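Local atomic coordinates of endo-pectate lyase (Erwinia chrysanthemi, PDB entry 3B4N), a protein that cleaves polygalacturonate, and probably also methylated pectins, within the chain by a calcium-dependent beta-elimination. Residues Ala20-Met25 and Ala96-Asn101; Ser42-Gln47 and Val88-Glu93; Tyr301-Pro306 and Glu327-Thr332. All coordinates share one frame; numbering follows the deposited sequence.

Interaction 1: Ala20-Met25 and Ala96-Asn101; sequences AQTTLM and AQVVSN. With EDO (1,2-ethanediol), chain G.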
loop_
_atom_site.group_PDB
_atom_site.type_symbol
_atom_site.label_atom_id
_atom_site.label_comp_id
_atom_site.label_asym_id
_atom_site.label_seq_id
_atom_site.Cartn_x
_atom_site.Cartn_y
_atom_site.Cartn_z
ATOM N N ALA A 20 0.834 -17.596 17.752
ATOM C CA ALA A 20 0.705 -16.599 16.652
ATOM C C ALA A 20 -0.443 -15.641 16.932
ATOM O O ALA A 20 -1.310 -15.913 17.763
ATOM C CB ALA A 20 0.474 -17.314 15.324
ATOM N N GLN A 21 -0.443 -14.513 16.233
ATOM C CA GLN A 21 -1.490 -13.519 16.407
ATOM C C GLN A 21 -1.881 -12.892 15.085
ATOM O O GLN A 21 -1.124 -12.927 14.114
ATOM C CB GLN A 21 -1.030 -12.419 17.367
ATOM C CG GLN A 21 -0.873 -12.879 18.807
ATOM C CD GLN A 21 -0.377 -11.773 19.720
ATOM O OE1 GLN A 21 0.718 -11.242 19.532
ATOM N NE2 GLN A 21 -1.183 -11.421 20.715
ATOM N N THR A 22 -3.085 -12.329 15.061
ATOM C CA THR A 22 -3.602 -11.654 13.883
ATOM C C THR A 22 -4.285 -10.376 14.351
ATOM O O THR A 22 -5.087 -10.408 15.280
ATOM C CB THR A 22 -4.646 -12.523 13.149
ATOM O OG1 THR A 22 -4.052 -13.773 12.779
ATOM C CG2 THR A 22 -5.156 -11.814 11.900
ATOM N N THR A 23 -3.944 -9.250 13.727
ATOM C CA THR A 23 -4.562 -7.972 14.058
ATOM C C THR A 23 -5.301 -7.503 12.812
ATOM O O THR A 23 -4.742 -7.458 11.715
ATOM C CB THR A 23 -3.526 -6.910 14.472
ATOM O OG1 THR A 23 -2.895 -7.311 15.696
ATOM C CG2 THR A 23 -4.206 -5.560 14.678
ATOM N N LEU A 24 -6.571 -7.169 13.003
ATOM C CA LEU A 24 -7.449 -6.737 11.932
ATOM C C LEU A 24 -7.840 -5.268 12.043
ATOM O O LEU A 24 -8.022 -4.742 13.142
ATOM C CB LEU A 24 -8.717 -7.596 11.964
ATOM C CG LEU A 24 -9.799 -7.325 10.912
ATOM C CD1 LEU A 24 -9.230 -7.589 9.529
ATOM C CD2 LEU A 24 -11.014 -8.231 11.157
ATOM N N MET A 25 -7.938 -4.612 10.891
ATOM C CA MET A 25 -8.371 -3.220 10.820
ATOM C C MET A 25 -9.405 -3.113 9.714
ATOM O O MET A 25 -9.406 -3.897 8.764
ATOM C CB MET A 25 -7.198 -2.289 10.524
ATOM C CG MET A 25 -6.210 -2.206 11.667
ATOM S SD MET A 25 -4.791 -1.208 11.221
ATOM C CE MET A 25 -5.496 0.329 11.193
ATOM N N ALA A 96 -4.173 -24.782 13.270
ATOM C CA ALA A 96 -4.206 -23.720 14.263
ATOM C C ALA A 96 -5.136 -22.627 13.756
ATOM O O ALA A 96 -5.088 -22.262 12.577
ATOM C CB ALA A 96 -2.814 -23.156 14.492
ATOM N N GLN A 97 -5.995 -22.128 14.638
ATOM C CA GLN A 97 -6.927 -21.055 14.298
ATOM C C GLN A 97 -6.395 -19.814 14.988
ATOM O O GLN A 97 -6.479 -19.687 16.215
ATOM C CB GLN A 97 -8.328 -21.349 14.837
ATOM C CG GLN A 97 -8.868 -22.729 14.521
ATOM C CD GLN A 97 -9.179 -22.917 13.053
ATOM O OE1 GLN A 97 -8.543 -23.719 12.371
ATOM N NE2 GLN A 97 -10.168 -22.179 12.557
ATOM N N VAL A 98 -5.832 -18.903 14.208
ATOM C CA VAL A 98 -5.287 -17.675 14.760
ATOM C C VAL A 98 -6.303 -16.594 14.411
ATOM O O VAL A 98 -6.256 -15.990 13.340
ATOM C CB VAL A 98 -3.912 -17.372 14.134
ATOM C CG1 VAL A 98 -3.221 -16.261 14.897
ATOM C CG2 VAL A 98 -3.051 -18.639 14.151
ATOM N N VAL A 99 -7.229 -16.369 15.333
ATOM C CA VAL A 99 -8.306 -15.417 15.126
ATOM C C VAL A 99 -7.979 -14.010 15.561
ATOM O O VAL A 99 -7.455 -13.780 16.649
ATOM C CB VAL A 99 -9.575 -15.873 15.864
ATOM C CG1 VAL A 99 -10.738 -14.973 15.512
ATOM C CG2 VAL A 99 -9.894 -17.316 15.487
ATOM N N SER A 100 -8.307 -13.064 14.694
ATOM C CA SER A 100 -8.067 -11.661 14.957
ATOM C C SER A 100 -9.063 -11.057 15.929
ATOM O O SER A 100 -10.051 -11.681 16.333
ATOM C CB SER A 100 -8.186 -10.869 13.657
ATOM O OG SER A 100 -9.562 -10.781 13.272
ATOM N N ASN A 101 -8.766 -9.818 16.299
ATOM C CA ASN A 101 -9.654 -9.024 17.124
ATOM C C ASN A 101 -10.821 -8.735 16.187
ATOM O O ASN A 101 -10.689 -8.852 14.959
ATOM C CB ASN A 101 -9.001 -7.688 17.464
ATOM C CG ASN A 101 -8.523 -6.952 16.220
ATOM O OD1 ASN A 101 -9.116 -5.955 15.775
ATOM N ND2 ASN A 101 -7.459 -7.450 15.645
HETATM C C1 EDO G . 0.081 -9.913 14.133
HETATM O O1 EDO G . 0.824 -9.361 12.910
HETATM C C2 EDO G . 0.218 -9.057 15.398
HETATM O O2 EDO G . -0.402 -7.661 15.086
HETATM O O HOH W 1 -4.793 -13.204 17.299
#
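The flat group here is the side-chain amide of N101, which lies beside the backbone of T23 and L24. This amide probably needs turning over. No aromatic ring takes part.

The middle of the contact is T22, which is buried between V98 and S100. Its chi1 of -58° sets OG1 beside its own backbone N and turns it to V98. There OG1 lies 3.2 Å from V98 O. It may donate to that carbonyl, but the bond is unsettled, because the same proton could go elsewhere; T39 OG1 is a weak partner of this hydroxyl. The methyl branch goes the other way, with T22 CG2 3.6 Å from S100 CB.

The backbones meet without a direct N-H to O=C bond. T22 O instead receives a CA-H contact from S100 CA at 3.2 Å. A water fills in next to it, accepting from T22 N at 2.9 Å and donating to V99 O at 2.8 Å.

At the exposed end A20 CB rests on both methyls of V98, each 3.9 Å away. At the other, buried end L24 CB comes within 3.5 Å of S100 OG. That hydroxyl donates to N101 O and is also hydrogen-bonded to V88 N, so it is held by two partners. T23 points away from the partner segment, and its hydroxyl faces a 1,2-ethanediol probably taken from the crystallisation liquor.

The touching parts run in similar directions, 36° apart. Strand 22-29 edges a three-stranded antiparallel sheet, and strand 97-104 edges a four-stranded one. First and last strands meeting like this, at the margins of two facing sheets, is characteristic of a fibronectin type III-like beta sandwich.

Interaction 2: Ser42-Gln47 and Val88-Glu93; sequences SKVARQ and VDVVSE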
loop_
_atom_site.group_PDB
_atom_site.type_symbol
_atom_site.label_atom_id
_atom_site.label_comp_id
_atom_site.label_asym_id
_atom_site.label_seq_id
_atom_site.Cartn_x
_atom_site.Cartn_y
_atom_site.Cartn_z
ATOM N N SER A 42 3.551 -18.324 10.620
ATOM C CA SER A 42 4.521 -18.622 9.570
ATOM C C SER A 42 4.128 -19.665 8.529
ATOM O O SER A 42 4.685 -19.683 7.434
ATOM C CB SER A 42 5.847 -19.041 10.206
ATOM O OG SER A 42 5.670 -20.201 10.998
ATOM N N LYS A 43 3.189 -20.537 8.863
ATOM C CA LYS A 43 2.769 -21.566 7.920
ATOM C C LYS A 43 1.282 -21.449 7.612
ATOM O O LYS A 43 0.496 -22.343 7.905
ATOM C CB LYS A 43 3.108 -22.954 8.476
ATOM C CG LYS A 43 4.616 -23.195 8.550
ATOM C CD LYS A 43 4.993 -24.537 9.159
ATOM C CE LYS A 43 5.017 -24.471 10.679
ATOM N NZ LYS A 43 5.692 -25.665 11.277
ATOM N N VAL A 44 0.901 -20.335 7.000
ATOM C CA VAL A 44 -0.500 -20.121 6.668
ATOM C C VAL A 44 -0.937 -21.003 5.503
ATOM O O VAL A 44 -0.234 -21.098 4.494
ATOM C CB VAL A 44 -0.764 -18.652 6.292
ATOM C CG1 VAL A 44 -2.243 -18.463 5.961
ATOM C CG2 VAL A 44 -0.357 -17.736 7.439
ATOM N N ALA A 45 -2.095 -21.646 5.655
ATOM C CA ALA A 45 -2.658 -22.508 4.617
ATOM C C ALA A 45 -3.807 -21.768 3.928
ATOM O O ALA A 45 -3.902 -21.753 2.704
ATOM C CB ALA A 45 -3.158 -23.800 5.224
ATOM N N ARG A 46 -4.678 -21.164 4.729
ATOM C CA ARG A 46 -5.804 -20.396 4.202
ATOM C C ARG A 46 -6.194 -19.359 5.230
ATOM O O ARG A 46 -5.741 -19.404 6.376
ATOM C CB ARG A 46 -7.018 -21.294 3.921
ATOM C CG ARG A 46 -7.602 -21.941 5.173
ATOM C CD ARG A 46 -9.063 -22.343 5.000
ATOM N NE ARG A 46 -9.245 -23.277 3.896
ATOM C CZ ARG A 46 -10.416 -23.806 3.559
ATOM N NH1 ARG A 46 -11.509 -23.495 4.241
ATOM N NH2 ARG A 46 -10.486 -24.646 2.534
ATOM N N GLN A 47 -7.041 -18.426 4.813
ATOM C CA GLN A 47 -7.504 -17.377 5.709
ATOM C C GLN A 47 -8.997 -17.230 5.485
ATOM O O GLN A 47 -9.450 -17.143 4.350
ATOM C CB GLN A 47 -6.762 -16.072 5.417
ATOM C CG GLN A 47 -5.257 -16.246 5.567
ATOM C CD GLN A 47 -4.495 -15.018 5.146
ATOM O OE1 GLN A 47 -4.380 -14.720 3.950
ATOM N NE2 GLN A 47 -3.973 -14.291 6.126
ATOM N N VAL A 88 -11.003 -12.183 11.163
ATOM C CA VAL A 88 -10.252 -12.934 10.171
ATOM C C VAL A 88 -9.555 -14.064 10.924
ATOM O O VAL A 88 -8.900 -13.847 11.948
ATOM C CB VAL A 88 -9.213 -12.067 9.430
ATOM C CG1 VAL A 88 -8.247 -12.961 8.650
ATOM C CG2 VAL A 88 -9.927 -11.124 8.470
ATOM N N ASP A 89 -9.750 -15.275 10.426
ATOM C CA ASP A 89 -9.174 -16.478 10.999
ATOM C C ASP A 89 -8.037 -16.940 10.090
ATOM O O ASP A 89 -8.267 -17.350 8.956
ATOM C CB ASP A 89 -10.255 -17.562 11.074
ATOM C CG ASP A 89 -9.793 -18.830 11.771
ATOM O OD1 ASP A 89 -10.624 -19.766 11.865
ATOM O OD2 ASP A 89 -8.631 -18.903 12.221
ATOM N N VAL A 90 -6.809 -16.844 10.586
ATOM C CA VAL A 90 -5.643 -17.290 9.830
ATOM C C VAL A 90 -5.453 -18.756 10.234
ATOM O O VAL A 90 -5.227 -19.071 11.404
ATOM C CB VAL A 90 -4.412 -16.429 10.176
ATOM C CG1 VAL A 90 -3.171 -16.987 9.504
ATOM C CG2 VAL A 90 -4.655 -14.998 9.725
ATOM N N VAL A 91 -5.583 -19.650 9.257
ATOM C CA VAL A 91 -5.484 -21.085 9.502
ATOM C C VAL A 91 -4.138 -21.625 9.061
ATOM O O VAL A 91 -3.745 -21.470 7.910
ATOM C CB VAL A 91 -6.603 -21.837 8.750
ATOM C CG1 VAL A 91 -6.543 -23.322 9.075
ATOM C CG2 VAL A 91 -7.964 -21.255 9.119
ATOM N N SER A 92 -3.431 -22.265 9.987
ATOM C CA SER A 92 -2.124 -22.817 9.675
ATOM C C SER A 92 -2.254 -24.180 9.010
ATOM O O SER A 92 -3.336 -24.768 8.972
ATOM C CB SER A 92 -1.295 -22.976 10.953
ATOM O OG SER A 92 -1.741 -24.109 11.690
ATOM N N GLU A 93 -1.141 -24.677 8.491
ATOM C CA GLU A 93 -1.125 -25.984 7.856
ATOM C C GLU A 93 -1.498 -27.054 8.879
ATOM O O GLU A 93 -1.992 -28.127 8.509
ATOM C CB GLU A 93 0.260 -26.260 7.290
ATOM C CG GLU A 93 0.611 -25.375 6.116
ATOM C CD GLU A 93 2.006 -25.627 5.605
ATOM O OE1 GLU A 93 2.393 -24.987 4.611
ATOM O OE2 GLU A 93 2.709 -26.469 6.204
HETATM O O HOH W 2 0.691 -23.305 3.165
#
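V91 O is gripped by two successive backbone N-H groups of the facing strand. A45 N reaches it at 2.8 Å and almost straight, with an angle of 170° at the hydrogen. R46 N adds a weak bond of 3.3 Å to the same V91 O. Two residues facing one make a classic beta bulge, here between antiparallel strands 44-52 and 85-92. The psi of A45, -46°, is what brings the two N-H groups to the same side.

The pairing shifts by one residue at the bulge. Beyond it, V91 N returns a bond to R46 O at 2.9 Å, closing the hydrogen-bonded pair. Q47 and V90 then form a non-hydrogen-bonded pair. At the other end E93 N bonds to K43 O, also at 2.9 Å, and ties E93, just past the end of strand 85-92, to K43, just before strand 44-52. The short strand axes stand 149° apart.

Side chains settle on both faces. V44 points away from the partner segment, yet its CG2 methyl meets V90 CG1 at 3.6 Å, the two valines crossing at about a right angle. Q47 lies alongside V90 on that face, pointing the same way. On the opposite face R46 runs beside V91, with R46 CG 3.7 Å from V91 CB. The CG of R46 sits between its backbone N and carbonyl carbon, which lays the chain against the valine. Its guanidinium group then goes to E48 in a salt bridge.

The bulge lies in the four-stranded sheet of the N-terminal domain, where strand 97-104 flanks strand 85-92 on its other edge. At the exposed end one water donates to V44 O at 2.7 Å and to E93 OE1 at 2.8 Å.

Interaction 3: Tyr301-Pro306 and Glu327-Thr332; sequences YKEGKP and EKWDTT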
loop_
_atom_site.group_PDB
_atom_site.type_symbol
_atom_site.label_atom_id
_atom_site.label_comp_id
_atom_site.label_asym_id
_atom_site.label_seq_id
_atom_site.Cartn_x
_atom_site.Cartn_y
_atom_site.Cartn_z
ATOM N N TYR A 301 -9.785 -3.297 -15.957
ATOM C CA TYR A 301 -8.561 -3.179 -16.731
ATOM C C TYR A 301 -8.736 -3.440 -18.220
ATOM O O TYR A 301 -9.385 -4.402 -18.622
ATOM C CB TYR A 301 -7.506 -4.152 -16.216
ATOM C CG TYR A 301 -6.227 -4.077 -17.011
ATOM C CD1 TYR A 301 -5.416 -2.944 -16.953
ATOM C CD2 TYR A 301 -5.861 -5.106 -17.875
ATOM C CE1 TYR A 301 -4.280 -2.833 -17.738
ATOM C CE2 TYR A 301 -4.727 -5.007 -18.668
ATOM C CZ TYR A 301 -3.942 -3.866 -18.597
ATOM O OH TYR A 301 -2.836 -3.757 -19.402
ATOM N N LYS A 302 -8.123 -2.577 -19.021
ATOM C CA LYS A 302 -8.120 -2.685 -20.476
ATOM C C LYS A 302 -6.690 -2.311 -20.848
ATOM O O LYS A 302 -6.087 -1.468 -20.190
ATOM C CB LYS A 302 -9.103 -1.691 -21.104
ATOM C CG LYS A 302 -10.569 -2.013 -20.859
ATOM C CD LYS A 302 -11.009 -3.240 -21.643
ATOM C CE LYS A 302 -10.918 -2.998 -23.144
ATOM N NZ LYS A 302 -11.345 -4.185 -23.936
ATOM N N GLU A 303 -6.132 -2.935 -21.878
ATOM C CA GLU A 303 -4.764 -2.611 -22.259
ATOM C C GLU A 303 -4.637 -1.110 -22.512
ATOM O O GLU A 303 -5.422 -0.533 -23.261
ATOM C CB GLU A 303 -4.356 -3.389 -23.510
ATOM C CG GLU A 303 -2.866 -3.330 -23.810
ATOM C CD GLU A 303 -2.503 -4.067 -25.083
ATOM O OE1 GLU A 303 -2.944 -3.629 -26.168
ATOM O OE2 GLU A 303 -1.784 -5.086 -24.996
ATOM N N GLY A 304 -3.656 -0.479 -21.869
ATOM C CA GLY A 304 -3.451 0.949 -22.042
ATOM C C GLY A 304 -4.362 1.807 -21.182
ATOM O O GLY A 304 -4.270 3.037 -21.189
ATOM N N LYS A 305 -5.252 1.152 -20.443
ATOM C CA LYS A 305 -6.192 1.838 -19.568
ATOM C C LYS A 305 -6.299 1.090 -18.242
ATOM O O LYS A 305 -7.194 0.264 -18.040
ATOM C CB LYS A 305 -7.566 1.927 -20.238
ATOM C CG LYS A 305 -7.576 2.777 -21.502
ATOM C CD LYS A 305 -8.933 2.746 -22.195
ATOM C CE LYS A 305 -8.908 3.559 -23.483
ATOM N NZ LYS A 305 -10.208 3.506 -24.210
ATOM N N PRO A 306 -5.393 1.389 -17.304
ATOM C CA PRO A 306 -4.317 2.372 -17.445
ATOM C C PRO A 306 -3.007 1.751 -17.902
ATOM O O PRO A 306 -2.844 0.537 -17.874
ATOM C CB PRO A 306 -4.182 2.904 -16.030
ATOM C CG PRO A 306 -4.299 1.626 -15.233
ATOM C CD PRO A 306 -5.458 0.885 -15.920
ATOM N N GLU A 327 4.406 3.602 -22.399
ATOM C CA GLU A 327 4.170 2.300 -21.788
ATOM C C GLU A 327 4.907 1.213 -22.554
ATOM O O GLU A 327 4.909 1.196 -23.789
ATOM C CB GLU A 327 2.678 1.974 -21.761
ATOM C CG GLU A 327 2.394 0.555 -21.278
ATOM C CD GLU A 327 0.917 0.265 -21.114
ATOM O OE1 GLU A 327 0.113 0.798 -21.905
ATOM O OE2 GLU A 327 0.562 -0.511 -20.200
ATOM N N LYS A 328 5.530 0.307 -21.812
ATOM C CA LYS A 328 6.299 -0.783 -22.393
ATOM C C LYS A 328 5.964 -2.110 -21.734
ATOM O O LYS A 328 5.543 -2.158 -20.569
ATOM C CB LYS A 328 7.797 -0.541 -22.203
ATOM C CG LYS A 328 8.300 0.821 -22.645
ATOM C CD LYS A 328 8.201 1.005 -24.148
ATOM C CE LYS A 328 8.826 2.331 -24.549
ATOM N NZ LYS A 328 8.704 2.591 -26.013
ATOM N N TRP A 329 6.173 -3.185 -22.485
ATOM C CA TRP A 329 5.950 -4.537 -21.994
ATOM C C TRP A 329 7.168 -5.365 -22.339
ATOM O O TRP A 329 7.753 -5.203 -23.408
ATOM C CB TRP A 329 4.739 -5.193 -22.659
ATOM C CG TRP A 329 3.452 -4.491 -22.455
ATOM C CD1 TRP A 329 2.893 -3.557 -23.274
ATOM C CD2 TRP A 329 2.539 -4.676 -21.371
ATOM N NE1 TRP A 329 1.682 -3.152 -22.774
ATOM C CE2 TRP A 329 1.439 -3.823 -21.603
ATOM C CE3 TRP A 329 2.543 -5.484 -20.222
ATOM C CZ2 TRP A 329 0.349 -3.750 -20.734
ATOM C CZ3 TRP A 329 1.458 -5.412 -19.354
ATOM C CH2 TRP A 329 0.375 -4.549 -19.616
ATOM N N ASP A 330 7.552 -6.245 -21.428
ATOM C CA ASP A 330 8.674 -7.142 -21.642
ATOM C C ASP A 330 9.947 -6.487 -22.175
ATOM O O ASP A 330 10.522 -6.933 -23.171
ATOM C CB ASP A 330 8.235 -8.268 -22.582
ATOM C CG ASP A 330 7.012 -9.007 -22.065
ATOM O OD1 ASP A 330 7.103 -9.596 -20.969
ATOM O OD2 ASP A 330 5.962 -8.991 -22.745
ATOM N N THR A 331 10.380 -5.415 -21.523
ATOM C CA THR A 331 11.622 -4.757 -21.914
ATOM C C THR A 331 12.603 -4.908 -20.753
ATOM O O THR A 331 12.242 -5.411 -19.683
ATOM C CB THR A 331 11.429 -3.253 -22.203
ATOM O OG1 THR A 331 11.015 -2.585 -20.999
ATOM C CG2 THR A 331 10.392 -3.047 -23.293
ATOM N N THR A 332 13.843 -4.484 -20.961
ATOM C CA THR A 332 14.866 -4.567 -19.930
ATOM C C THR A 332 14.434 -3.863 -18.646
ATOM O O THR A 332 14.614 -4.381 -17.546
ATOM C CB THR A 332 16.178 -3.909 -20.416
ATOM O OG1 THR A 332 16.664 -4.615 -21.565
ATOM C CG2 THR A 332 17.239 -3.924 -19.317
HETATM O O HOH W 3 -1.942 -1.268 -19.743
#
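The chi1 torsions of Y301 and W329 turn their rings toward each other. Y301 CG lies anti to the backbone N (chi1 179°), and W329 CG anti to the carbonyl carbon (chi1 -60°). The two side chains then approach from opposite directions. Y301 OH lies at the indole edge, near its plane, 3.3 Å from W329 CH2.

The contact joins two surface loops late in the beta helix. The first holds a type II beta turn, K302 to K305, with G304 at the third position, where a positive phi suits glycine. E327 reaches over with an extended chain, and its OE1 lies 3.6 Å from G304 CA. The other oxygen, OE2, accepts from V308 N. R338 serves both loops, through a salt bridge to E303 and a cation-pi contact with W329.

No direct hydrogen bond crosses between the segments, and a water does the joining. It accepts from Y301 OH at 2.7 Å and from G304 N at 2.8 Å. It donates at 2.8 Å to the carbonyl O of P306, a proline preceded by a cis peptide bond. Its fourth bond is given to E327 OE2, at 2.7 Å.

In the fold
From the N terminus, residues 20-25 open the loop that interaction 1 closes, with 70 residues between its two segments. Interaction 2 is nested inside it, spanning 40 residues between 42-47 and 88-93. The two touch: V98 N probably bonds to V90 O across neighbouring strands 85-92 and 97-104. Interaction 2 joins two strands of the four-stranded sheet, and interaction 1 ties that sheet to the three-stranded one. Both lie in the N-terminal beta sandwich. The chain then winds into the right-handed parallel beta helix. Interaction 3 follows in series, closing a 20-residue loop late in it. Its centre is about 38 Å from that of interaction 1.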